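Local coordinates for gram-negative insecticidal protein (Chromobacterium piscinae, PDB 6FBM) that is an insecticidal protein of the MACPF and beta-tripod families that probably acts on target cells by forming pores in their membranes, at residues 21-26 against 278-283; 158-163 against 297-302. All blocks are in the same frame, centred on the assembly; numbering follows the deposited sequence.

Contact 1. Residues 21-26 against 278-283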
loop_
_atom_site.group_PDB
_atom_site.type_symbol
_atom_site.label_atom_id
_atom_site.label_comp_id
_atom_site.label_asym_id
_atom_site.label_seq_id
_atom_site.Cartn_x
_atom_site.Cartn_y
_atom_site.Cartn_z
ATOM N N MET A 21 26.540 -10.479 -18.790
ATOM C CA MET A 21 27.282 -10.606 -17.554
ATOM C C MET A 21 28.139 -11.828 -17.706
ATOM O O MET A 21 27.702 -12.817 -18.312
ATOM C CB MET A 21 26.376 -10.882 -16.367
ATOM C CG MET A 21 25.587 -9.734 -15.774
ATOM S SD MET A 21 26.547 -8.250 -15.360
ATOM C CE MET A 21 26.075 -7.308 -16.790
ATOM N N GLY A 22 29.326 -11.784 -17.088
ATOM C CA GLY A 22 30.081 -13.004 -16.844
ATOM C C GLY A 22 29.295 -14.027 -16.045
ATOM O O GLY A 22 28.434 -13.669 -15.233
ATOM N N TYR A 23 29.576 -15.304 -16.290
ATOM C CA TYR A 23 28.889 -16.383 -15.603
ATOM C C TYR A 23 29.867 -17.373 -15.036
ATOM O O TYR A 23 30.829 -17.743 -15.711
ATOM C CB TYR A 23 27.944 -17.103 -16.522
ATOM C CG TYR A 23 26.910 -17.883 -15.798
ATOM C CD1 TYR A 23 25.747 -17.283 -15.387
ATOM C CD2 TYR A 23 27.083 -19.230 -15.519
ATOM C CE1 TYR A 23 24.772 -17.996 -14.722
ATOM C CE2 TYR A 23 26.100 -19.952 -14.848
ATOM C CZ TYR A 23 24.947 -19.329 -14.456
ATOM O OH TYR A 23 23.944 -20.004 -13.796
ATOM N N ASP A 24 29.598 -17.807 -13.809
ATOM C CA ASP A 24 30.356 -18.868 -13.207
ATOM C C ASP A 24 29.831 -20.195 -13.750
ATOM O O ASP A 24 28.856 -20.751 -13.258
ATOM C CB ASP A 24 30.247 -18.825 -11.689
ATOM C CG ASP A 24 31.059 -19.915 -11.018
ATOM O OD1 ASP A 24 31.690 -20.747 -11.727
ATOM O OD2 ASP A 24 31.047 -19.941 -9.763
ATOM N N VAL A 25 30.525 -20.725 -14.749
ATOM C CA VAL A 25 30.119 -21.974 -15.390
ATOM C C VAL A 25 30.223 -23.181 -14.471
ATOM O O VAL A 25 29.680 -24.241 -14.780
ATOM C CB VAL A 25 30.896 -22.238 -16.685
ATOM C CG1 VAL A 25 30.643 -21.115 -17.683
ATOM C CG2 VAL A 25 32.395 -22.417 -16.432
ATOM N N ASN A 26 30.914 -23.008 -13.348
ATOM C CA ASN A 26 30.991 -24.024 -12.293
ATOM C C ASN A 26 30.010 -23.782 -11.161
ATOM O O ASN A 26 30.080 -24.477 -10.164
ATOM C CB ASN A 26 32.434 -24.123 -11.759
ATOM C CG ASN A 26 33.401 -24.628 -12.815
ATOM O OD1 ASN A 26 33.074 -25.531 -13.556
ATOM N ND2 ASN A 26 34.576 -24.017 -12.913
ATOM N N GLU A 278 22.790 -21.586 -27.205
ATOM C CA GLU A 278 23.569 -20.357 -27.461
ATOM C C GLU A 278 23.790 -19.459 -26.242
ATOM O O GLU A 278 24.330 -18.361 -26.383
ATOM C CB GLU A 278 22.901 -19.531 -28.587
ATOM C CG GLU A 278 22.804 -20.221 -29.953
ATOM C CD GLU A 278 24.144 -20.695 -30.508
ATOM O OE1 GLU A 278 25.161 -20.003 -30.351
ATOM O OE2 GLU A 278 24.182 -21.789 -31.093
ATOM N N SER A 279 23.389 -19.915 -25.052
ATOM C CA SER A 279 23.322 -19.028 -23.883
ATOM C C SER A 279 24.675 -18.542 -23.420
ATOM O O SER A 279 24.876 -17.350 -23.293
ATOM C CB SER A 279 22.584 -19.692 -22.739
ATOM O OG SER A 279 21.223 -19.771 -23.061
ATOM N N LEU A 280 25.598 -19.466 -23.191
ATOM C CA LEU A 280 26.923 -19.123 -22.710
ATOM C C LEU A 280 27.873 -18.991 -23.893
ATOM O O LEU A 280 27.976 -19.907 -24.701
ATOM C CB LEU A 280 27.401 -20.192 -21.747
ATOM C CG LEU A 280 26.573 -20.254 -20.470
ATOM C CD1 LEU A 280 26.858 -21.533 -19.724
ATOM C CD2 LEU A 280 26.870 -19.060 -19.578
ATOM N N GLN A 281 28.533 -17.837 -24.014
ATOM C CA GLN A 281 29.476 -17.590 -25.094
ATOM C C GLN A 281 30.796 -17.226 -24.464
ATOM O O GLN A 281 30.821 -16.570 -23.438
ATOM C CB GLN A 281 28.979 -16.467 -25.995
ATOM C CG GLN A 281 27.721 -16.830 -26.778
ATOM C CD GLN A 281 27.939 -18.017 -27.712
ATOM O OE1 GLN A 281 28.953 -18.102 -28.377
ATOM N NE2 GLN A 281 26.981 -18.946 -27.744
ATOM N N PRO A 282 31.912 -17.707 -25.043
ATOM C CA PRO A 282 33.214 -17.480 -24.435
ATOM C C PRO A 282 33.671 -16.057 -24.598
ATOM O O PRO A 282 33.419 -15.451 -25.642
ATOM C CB PRO A 282 34.123 -18.363 -25.270
ATOM C CG PRO A 282 33.475 -18.408 -26.627
ATOM C CD PRO A 282 32.016 -18.430 -26.328
ATOM N N ILE A 283 34.347 -15.525 -23.585
ATOM C CA ILE A 283 34.942 -14.185 -23.696
ATOM C C ILE A 283 36.093 -14.161 -24.679
ATOM O O ILE A 283 36.361 -13.109 -25.265
ATOM C CB ILE A 283 35.403 -13.565 -22.365
ATOM C CG1 ILE A 283 36.508 -14.397 -21.682
ATOM C CG2 ILE A 283 34.212 -13.392 -21.439
ATOM C CD1 ILE A 283 37.238 -13.635 -20.594
#

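Contact 2. Residues 158-163 against 297-302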
loop_
_atom_site.group_PDB
_atom_site.type_symbol
_atom_site.label_atom_id
_atom_site.label_comp_id
_atom_site.label_asym_id
_atom_site.label_seq_id
_atom_site.Cartn_x
_atom_site.Cartn_y
_atom_site.Cartn_z
ATOM N N MET A 158 48.187 -9.808 -19.462
ATOM C CA MET A 158 47.144 -10.207 -18.513
ATOM C C MET A 158 46.905 -11.697 -18.687
ATOM O O MET A 158 46.351 -12.111 -19.707
ATOM C CB MET A 158 45.846 -9.446 -18.772
ATOM C CG MET A 158 44.653 -9.906 -17.943
ATOM S SD MET A 158 44.534 -9.133 -16.330
ATOM C CE MET A 158 45.842 -9.925 -15.407
ATOM N N PRO A 159 47.310 -12.516 -17.688
ATOM C CA PRO A 159 47.157 -13.957 -17.930
ATOM C C PRO A 159 45.699 -14.438 -17.905
ATOM O O PRO A 159 44.850 -13.849 -17.213
ATOM C CB PRO A 159 47.970 -14.606 -16.797
ATOM C CG PRO A 159 48.815 -13.538 -16.190
ATOM C CD PRO A 159 48.084 -12.251 -16.452
ATOM N N ALA A 160 45.428 -15.500 -18.664
ATOM C CA ALA A 160 44.100 -16.111 -18.754
ATOM C C ALA A 160 43.392 -16.330 -17.408
ATOM O O ALA A 160 42.205 -16.029 -17.271
ATOM C CB ALA A 160 44.200 -17.418 -19.494
ATOM N N MET A 161 44.126 -16.852 -16.424
ATOM C CA MET A 161 43.534 -17.137 -15.112
ATOM C C MET A 161 42.944 -15.899 -14.427
ATOM O O MET A 161 41.870 -15.962 -13.833
ATOM C CB MET A 161 44.552 -17.818 -14.168
ATOM C CG MET A 161 44.828 -19.296 -14.423
ATOM S SD MET A 161 43.413 -20.386 -14.760
ATOM C CE MET A 161 43.478 -20.310 -16.572
ATOM N N GLU A 162 43.658 -14.783 -14.500
ATOM C CA GLU A 162 43.177 -13.549 -13.894
ATOM C C GLU A 162 41.986 -13.031 -14.652
ATOM O O GLU A 162 40.986 -12.649 -14.043
ATOM C CB GLU A 162 44.253 -12.465 -13.884
ATOM C CG GLU A 162 44.851 -12.185 -12.514
ATOM C CD GLU A 162 44.811 -10.706 -12.204
ATOM O OE1 GLU A 162 45.880 -10.091 -12.002
ATOM O OE2 GLU A 162 43.688 -10.112 -12.235
ATOM N N LEU A 163 42.122 -13.005 -15.973
ATOM C CA LEU A 163 41.050 -12.565 -16.838
ATOM C C LEU A 163 39.798 -13.344 -16.493
ATOM O O LEU A 163 38.753 -12.745 -16.260
ATOM C CB LEU A 163 41.409 -12.753 -18.312
ATOM C CG LEU A 163 40.441 -12.137 -19.321
ATOM C CD1 LEU A 163 40.495 -10.626 -19.264
ATOM C CD2 LEU A 163 40.802 -12.601 -20.709
ATOM N N GLU A 297 41.586 -19.400 -24.908
ATOM C CA GLU A 297 40.895 -20.686 -25.057
ATOM C C GLU A 297 41.712 -21.893 -24.589
ATOM O O GLU A 297 41.145 -22.831 -24.016
ATOM C CB GLU A 297 40.417 -20.890 -26.496
ATOM C CG GLU A 297 39.692 -22.216 -26.695
ATOM C CD GLU A 297 38.722 -22.202 -27.866
ATOM O OE1 GLU A 297 38.917 -21.403 -28.820
ATOM O OE2 GLU A 297 37.751 -22.992 -27.815
ATOM N N ASP A 298 43.023 -21.871 -24.831
ATOM C CA ASP A 298 43.926 -22.954 -24.387
ATOM C C ASP A 298 44.007 -23.058 -22.876
ATOM O O ASP A 298 44.253 -24.143 -22.333
ATOM C CB ASP A 298 45.353 -22.747 -24.907
ATOM C CG ASP A 298 45.485 -22.997 -26.395
ATOM O OD1 ASP A 298 44.623 -23.680 -26.961
ATOM O OD2 ASP A 298 46.468 -22.532 -27.002
ATOM N N ALA A 299 43.811 -21.932 -22.198
ATOM C CA ALA A 299 43.879 -21.905 -20.756
ATOM C C ALA A 299 42.595 -22.415 -20.073
ATOM O O ALA A 299 42.574 -22.619 -18.839
ATOM C CB ALA A 299 44.209 -20.505 -20.298
ATOM N N PHE A 300 41.528 -22.641 -20.849
ATOM C CA PHE A 300 40.262 -23.047 -20.239
ATOM C C PHE A 300 40.343 -24.400 -19.517
ATOM O O PHE A 300 39.827 -24.514 -18.416
ATOM C CB PHE A 300 39.120 -23.003 -21.244
ATOM C CG PHE A 300 37.758 -23.162 -20.630
ATOM C CD1 PHE A 300 37.311 -22.276 -19.659
ATOM C CD2 PHE A 300 36.907 -24.181 -21.051
ATOM C CE1 PHE A 300 36.048 -22.417 -19.105
ATOM C CE2 PHE A 300 35.649 -24.312 -20.510
ATOM C CZ PHE A 300 35.215 -23.441 -19.527
ATOM N N PRO A 301 41.016 -25.415 -20.108
ATOM C CA PRO A 301 41.168 -26.667 -19.363
ATOM C C PRO A 301 41.745 -26.532 -17.975
ATOM O O PRO A 301 41.247 -27.193 -17.045
ATOM C CB PRO A 301 42.089 -27.494 -20.251
ATOM C CG PRO A 301 41.771 -27.034 -21.637
ATOM C CD PRO A 301 41.370 -25.595 -21.535
ATOM N N GLU A 302 42.770 -25.697 -17.804
ATOM C CA GLU A 302 43.354 -25.539 -16.454
ATOM C C GLU A 302 42.440 -24.738 -15.537
ATOM O O GLU A 302 42.331 -25.076 -14.358
ATOM C CB GLU A 302 44.822 -25.030 -16.437
ATOM C CG GLU A 302 45.069 -23.602 -16.919
ATOM C CD GLU A 302 46.275 -22.916 -16.276
ATOM O OE1 GLU A 302 46.514 -23.118 -15.065
ATOM O OE2 GLU A 302 46.941 -22.118 -16.987
#

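Contact 1. Residues 21-26 against 278-283
Leu280 reaches across to Tyr23 and Val25 with one methyl each, and these three buried residues make up the contact. CD2 of Leu280 comes to 3.8 Å from Tyr23 CB and 4.0 Å from Tyr23 CG, so it nestles at the root of the phenol side chain, approaching the ring at a slant. The Tyr23 ring swings clear of its own backbone nitrogen, CG anti to it at chi1 -161°, and runs on to a hydroxyl that bonds Leu28 O and Ser31 N. Phe275 meets the same ring edge-to-face. The other methyl of Leu280 is held more loosely, with CD1 4.3 Å from Val25 CG1. Leu280 also touches Val92, Val94 and Phe275, while Met304 of helix 300-304 touches Val25. On the more open side, the partly exposed Asp24, Asn26 and Gln281 and the exposed Glu278 take no part across the contact; their bonds here are local. Asp24 OD1 accepts from Asn26 N at 2.9 Å, an Asx turn in which the donor stands above the carboxylate plane. On the other segment, Gln281 NE2 reaches back to Glu278 O at 3.0 Å. No hydrogen bond links the two segments, whose strands 21-23 and 280-282 each pair with strand 170-177 of the MACPF sheet. Their direct cohesion is therefore apolar, through leucine methyls on tyrosine and valine carbons, with the Tyr23 hydroxyl bonded elsewhere.

Contact 2. Residues 158-163 against 297-302
In this small, partly buried contact of the MACPF region, the first turn of helix 160-167 packs on the junction between helices 290-298 and 300-304. No hydrogen bonds join the segments. The backbones come close where two alanines face each other, with CA of Ala160 6.1 Å from CA of Ala299. Both CB atoms point toward the facing segment, although their modelled separation is too short to be trusted. Pro159 occupies the N-cap position, and its carbonyl oxygen receives Leu163 N at 3.1 Å, closing the first turn. On the facing segment, Phe300 N bonds Glu297 O at 3.2 Å as the chain passes from one helix to the next. Two sides of the contact differ in character. On the side of the buried Ala299, Ala160 also packs on Leu296; the CB of Phe300 points away from 158-163, and its ring meets Tyr98, Tyr170 and Trp284 edge-to-face. On the side of the exposed Glu302, Met161 and the glutamate lie across one another. Bends at chi2 (-44°) and chi3 (95°) of Met161 bring its methyl back over the junction, although the side chain does not leave CA in that direction. Glu302 places CG between its backbone nitrogen and carbonyl carbon (chi1 67°) and then runs extended, carrying its aliphatic part past the methionine. The sulfur SD of Met161 stands 4.1 Å from Glu302 CD, which is no more than a loose touch. Met161 CE makes the closer contacts, lying 3.7 Å from Glu302 CG. The same Met161 CE is 3.8 Å from Ala299 CB and 3.4 Å from Ala299 O.

How the contacts relate
From the N terminus the chain passes 21-26, then 158-163, 278-283 and 297-302, so the two contacts alternate and their loops cross. Contact 1 closes a loop of 251 intervening residues, bringing the N-terminal strand 21-23 beside strand 280-282. Contact 2 opens inside that loop and closes beyond it, returning helices 290-298 and 300-304 to helix 160-167 after 133 residues. Helix 290-298 is the next element after strand 280-282. The contact centres lie 14 Å apart, and Ile283 CD1 meets Leu163 CD2 at 3.7 Å. Together they tie strands 21-23 and 280-282 of the sheet, through apolar packing, to the helices beside it.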